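Local coordinates for protein nucleoporin p58/p45 (PDB 4JO7) that is probably a structural component of the nuclear pore complex, which is required for trafficking across the nuclear membrane, at residues Q20-I25 with A49-Y54. Residues are numbered along the deposited sequence; the frame is centred on the assembly and turned at random. Where two conformers were deposited one is given.
Sequences QYRQQI and AMQKIY
With CG anti to the backbone N in both Arg22 (chi1 -177°) and Tyr54 (chi1 155°), the two side chains extend toward one another from facing helices and cross at about a right angle. The methylene carbon CD of Arg22 settles over the centre of the Tyr54 ring, 3.5 Å from its centroid, in a CH-pi contact; its nearest ring atom is CE1. A bend about the CG-CD bond turns the rest of the arginine so that the guanidinium stays over the same face, with CZ 4.8 Å from the centroid. This is a cation-pi pair, although the guanidinium is tilted 37° from the ring plane rather than stacked flat on it. Both contacts belong to one of two modelled conformers of Tyr54, so they are probably not permanent. The Arg22 and Gln51 side chains lie side by side, NH1 of Arg22 being 3.8 Å from CG of Gln51. About one turn further along helix 2-29, Ile25 CG2 touches CG of selenomethionine Met50 at 3.7 Å, a purely apolar meeting in the buried part of the contact. Helices 2-29 and 43-85 form an antiparallel helical hairpin, and segment 20-25 lies in a predicted coiled coil; with the segment axes 11.2 Å apart, the contact is made by long side chains. Ile25 and Met50 also pack against a chain of another protein, and Met50 additionally meets Tyr81 of the second subunit. No hydrogen bond links the two segments; their cohesion comes from dispersion between carbon surfaces, probably strengthened by attraction of the arginine charge to the tyrosine pi cloud.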
ATOM      1  N   GLN F  20       4.869  22.384   5.003  1.00 22.92           N
ATOM      2  CA  GLN F  20       5.558  23.062   6.092  1.00 20.10           C
ATOM      3  C   GLN F  20       7.002  22.573   6.232  1.00 26.76           C
ATOM      4  O   GLN F  20       7.939  23.368   6.228  1.00 24.52           O
ATOM      5  CB  GLN F  20       4.795  22.852   7.404  1.00 26.76           C
ATOM      6  CG  GLN F  20       3.401  23.471   7.409  1.00 32.99           C
ATOM      7  CD  GLN F  20       2.602  23.121   8.652  1.00 41.08           C
ATOM      8  OE1 GLN F  20       2.836  22.093   9.287  1.00 55.78           O
ATOM      9  NE2 GLN F  20       1.652  23.980   9.005  1.00 46.88           N
ATOM     10  N   TYR F  21       7.185  21.264   6.345  1.00 25.15           N
ATOM     11  CA  TYR F  21       8.517  20.707   6.565  1.00 21.11           C
ATOM     12  C   TYR F  21       9.443  20.983   5.389  1.00 20.47           C
ATOM     13  O   TYR F  21      10.654  21.117   5.562  1.00 33.48           O
ATOM     14  CB  TYR F  21       8.441  19.204   6.835  1.00 22.63           C
ATOM     15  CG  TYR F  21       7.985  18.860   8.235  1.00 26.28           C
ATOM     16  CD1 TYR F  21       7.527  19.845   9.103  1.00 36.09           C
ATOM     17  CD2 TYR F  21       8.036  17.554   8.698  1.00 23.51           C
ATOM     18  CE1 TYR F  21       7.123  19.534  10.385  1.00 39.38           C
ATOM     19  CE2 TYR F  21       7.631  17.235   9.980  1.00 29.94           C
ATOM     20  CZ  TYR F  21       7.179  18.230  10.819  1.00 28.02           C
ATOM     21  OH  TYR F  21       6.776  17.918  12.097  1.00 34.33           O
ATOM     22  N   ARG F  22       8.873  21.076   4.195  1.00 23.83           N
ATOM     23  CA  ARG F  22       9.665  21.328   3.003  1.00 26.51           C
ATOM     24  C   ARG F  22      10.351  22.677   3.136  1.00 31.32           C
ATOM     25  O   ARG F  22      11.524  22.829   2.792  1.00 30.46           O
ATOM     26  CB  ARG F  22       8.776  21.294   1.757  1.00 34.76           C
ATOM     27  CG  ARG F  22       9.523  21.471   0.446  1.00 37.33           C
ATOM     28  CD  ARG F  22       8.594  21.249  -0.739  1.00 37.71           C
ATOM     29  NE  ARG F  22       8.806  22.225  -1.805  1.00 47.83           N
ATOM     30  CZ  ARG F  22       9.795  22.172  -2.691  1.00 62.85           C
ATOM     31  NH1 ARG F  22      10.686  21.188  -2.650  1.00 60.80           N
ATOM     32  NH2 ARG F  22       9.899  23.110  -3.623  1.00 56.22           N
ATOM     33  N   GLN F  23       9.618  23.653   3.662  1.00 33.94           N
ATOM     34  CA  GLN F  23      10.151  24.998   3.831  1.00 31.43           C
ATOM     35  C   GLN F  23      11.152  25.044   4.978  1.00 36.40           C
ATOM     36  O   GLN F  23      12.202  25.674   4.869  1.00 37.17           O
ATOM     37  CB  GLN F  23       9.019  25.993   4.078  1.00 35.57           C
ATOM     38  CG  GLN F  23       9.492  27.418   4.308  1.00 54.52           C
ATOM     39  CD  GLN F  23      10.335  27.943   3.162  1.00 65.24           C
ATOM     40  OE1 GLN F  23      11.557  28.057   3.275  1.00 58.05           O
ATOM     41  NE2 GLN F  23       9.685  28.270   2.049  1.00 77.38           N
ATOM     42  N   GLN F  24      10.821  24.369   6.074  1.00 26.05           N
ATOM     43  CA  GLN F  24      11.677  24.349   7.252  1.00 35.70           C
ATOM     44  C   GLN F  24      13.034  23.721   6.935  1.00 36.98           C
ATOM     45  O   GLN F  24      14.069  24.168   7.433  1.00 29.59           O
ATOM     46  CB  GLN F  24      10.985  23.592   8.388  1.00 26.77           C
ATOM     47  CG  GLN F  24       9.684  24.241   8.843  1.00 30.87           C
ATOM     48  CD  GLN F  24       8.980  23.455   9.931  1.00 37.69           C
ATOM     49  OE1 GLN F  24       9.606  22.699  10.674  1.00 46.29           O
ATOM     50  NE2 GLN F  24       7.668  23.627  10.027  1.00 35.15           N
ATOM     51  N   ILE F  25      13.028  22.689   6.099  1.00 26.93           N
ATOM     52  CA  ILE F  25      14.267  22.020   5.710  1.00 29.87           C
ATOM     53  C   ILE F  25      15.053  22.866   4.713  1.00 28.90           C
ATOM     54  O   ILE F  25      16.280  22.915   4.762  1.00 33.50           O
ATOM     55  CB  ILE F  25      13.993  20.628   5.121  1.00 20.91           C
ATOM     56  CG1 ILE F  25      13.574  19.671   6.240  1.00 19.38           C
ATOM     57  CG2 ILE F  25      15.234  20.097   4.407  1.00 24.90           C
ATOM     58  CD1 ILE F  25      13.219  18.282   5.766  1.00 27.07           C
ATOM     59  N   ALA F  49      18.510  17.545  -4.270  1.00 17.52           N
ATOM     60  CA  ALA F  49      18.347  16.187  -3.755  1.00 25.91           C
ATOM     61  C   ALA F  49      17.174  16.095  -2.777  1.00 19.32           C
ATOM     62  O   ALA F  49      16.370  15.159  -2.844  1.00 14.88           O
ATOM     63  CB  ALA F  49      19.627  15.714  -3.092  1.00 25.85           C
HETATM   64  N   MSE F  50      17.071  17.071  -1.881  1.00 14.93           N
HETATM   65  CA  MSE F  50      16.002  17.095  -0.896  1.00 13.54           C
HETATM   66  C   MSE F  50      14.666  17.247  -1.570  1.00 17.76           C
HETATM   67  O   MSE F  50      13.670  16.644  -1.117  1.00 19.35           O
HETATM   68  CB  MSE F  50      16.222  18.258   0.065  1.00 19.83           C
HETATM   69  CG  MSE F  50      15.123  18.311   1.119  1.00 16.80           C
HETATM   70 SE   MSE F  50      15.004  16.577   2.046  1.00 24.71          SE
HETATM   71  CE  MSE F  50      16.832  16.531   2.779  1.00 16.55           C
ATOM     72  N   GLN F  51      14.622  18.035  -2.639  1.00 16.49           N
ATOM     73  CA  GLN F  51      13.390  18.258  -3.382  1.00 16.65           C
ATOM     74  C   GLN F  51      12.859  16.941  -3.937  1.00 16.34           C
ATOM     75  O   GLN F  51      11.655  16.692  -3.913  1.00 20.40           O
ATOM     76  CB  GLN F  51      13.623  19.253  -4.520  1.00 21.91           C
ATOM     77  CG  GLN F  51      12.462  19.355  -5.500  1.00 35.01           C
ATOM     78  CD  GLN F  51      12.735  20.323  -6.638  1.00 55.14           C
ATOM     79  OE1 GLN F  51      12.648  19.957  -7.811  1.00 65.22           O
ATOM     80  NE2 GLN F  51      13.062  21.566  -6.299  1.00 51.35           N
ATOM     81  N   LYS F  52      13.758  16.103  -4.441  1.00 15.76           N
ATOM     82  CA  LYS F  52      13.363  14.824  -5.015  1.00 19.74           C
ATOM     83  C   LYS F  52      12.898  13.852  -3.937  1.00 13.24           C
ATOM     84  O   LYS F  52      12.010  13.030  -4.177  1.00 13.27           O
ATOM     85  CB  LYS F  52      14.504  14.224  -5.833  1.00 17.65           C
ATOM     86  CG  LYS F  52      14.919  15.094  -7.013  1.00 29.21           C
ATOM     87  CD  LYS F  52      15.632  14.295  -8.088  1.00 45.87           C
ATOM     88  CE  LYS F  52      16.274  15.210  -9.121  1.00 58.28           C
ATOM     89  NZ  LYS F  52      15.332  16.253  -9.622  1.00 58.34           N
ATOM     90  N   ILE F  53      13.492  13.948  -2.752  1.00 12.50           N
ATOM     91  CA  ILE F  53      13.026  13.182  -1.601  1.00 12.74           C
ATOM     92  C   ILE F  53      11.580  13.555  -1.282  1.00 11.57           C
ATOM     93  O   ILE F  53      10.732  12.689  -1.048  1.00 10.19           O
ATOM     94  CB  ILE F  53      13.932  13.418  -0.383  1.00  8.53           C
ATOM     95  CG1 ILE F  53      15.244  12.645  -0.561  1.00 13.60           C
ATOM     96  CG2 ILE F  53      13.239  12.994   0.907  1.00  9.43           C
ATOM     97  CD1 ILE F  53      16.312  12.984   0.469  1.00 14.26           C
ATOM     98  N   TYR F  54      11.289  14.844  -1.308  1.00 10.88           N
ATOM     99  CA  TYR F  54       9.943  15.349  -1.073  0.55 15.18           C
ATOM    100  C   TYR F  54       8.984  14.780  -2.112  1.00 15.47           C
ATOM    101  O   TYR F  54       7.855  14.393  -1.804  1.00 15.19           O
ATOM    102  CB  TYR F  54       9.959  16.878  -1.131  0.55 15.56           C
ATOM    103  CG  TYR F  54       8.638  17.517  -1.484  0.55 15.98           C
ATOM    104  CD1 TYR F  54       7.708  17.817  -0.502  0.55 22.39           C
ATOM    105  CD2 TYR F  54       8.330  17.839  -2.800  0.55 20.08           C
ATOM    106  CE1 TYR F  54       6.503  18.407  -0.817  0.55 20.12           C
ATOM    107  CE2 TYR F  54       7.124  18.427  -3.126  0.55 21.02           C
ATOM    108  CZ  TYR F  54       6.218  18.713  -2.128  0.55 13.31           C
ATOM    109  OH  TYR F  54       5.017  19.298  -2.437  0.55 15.02           O
TER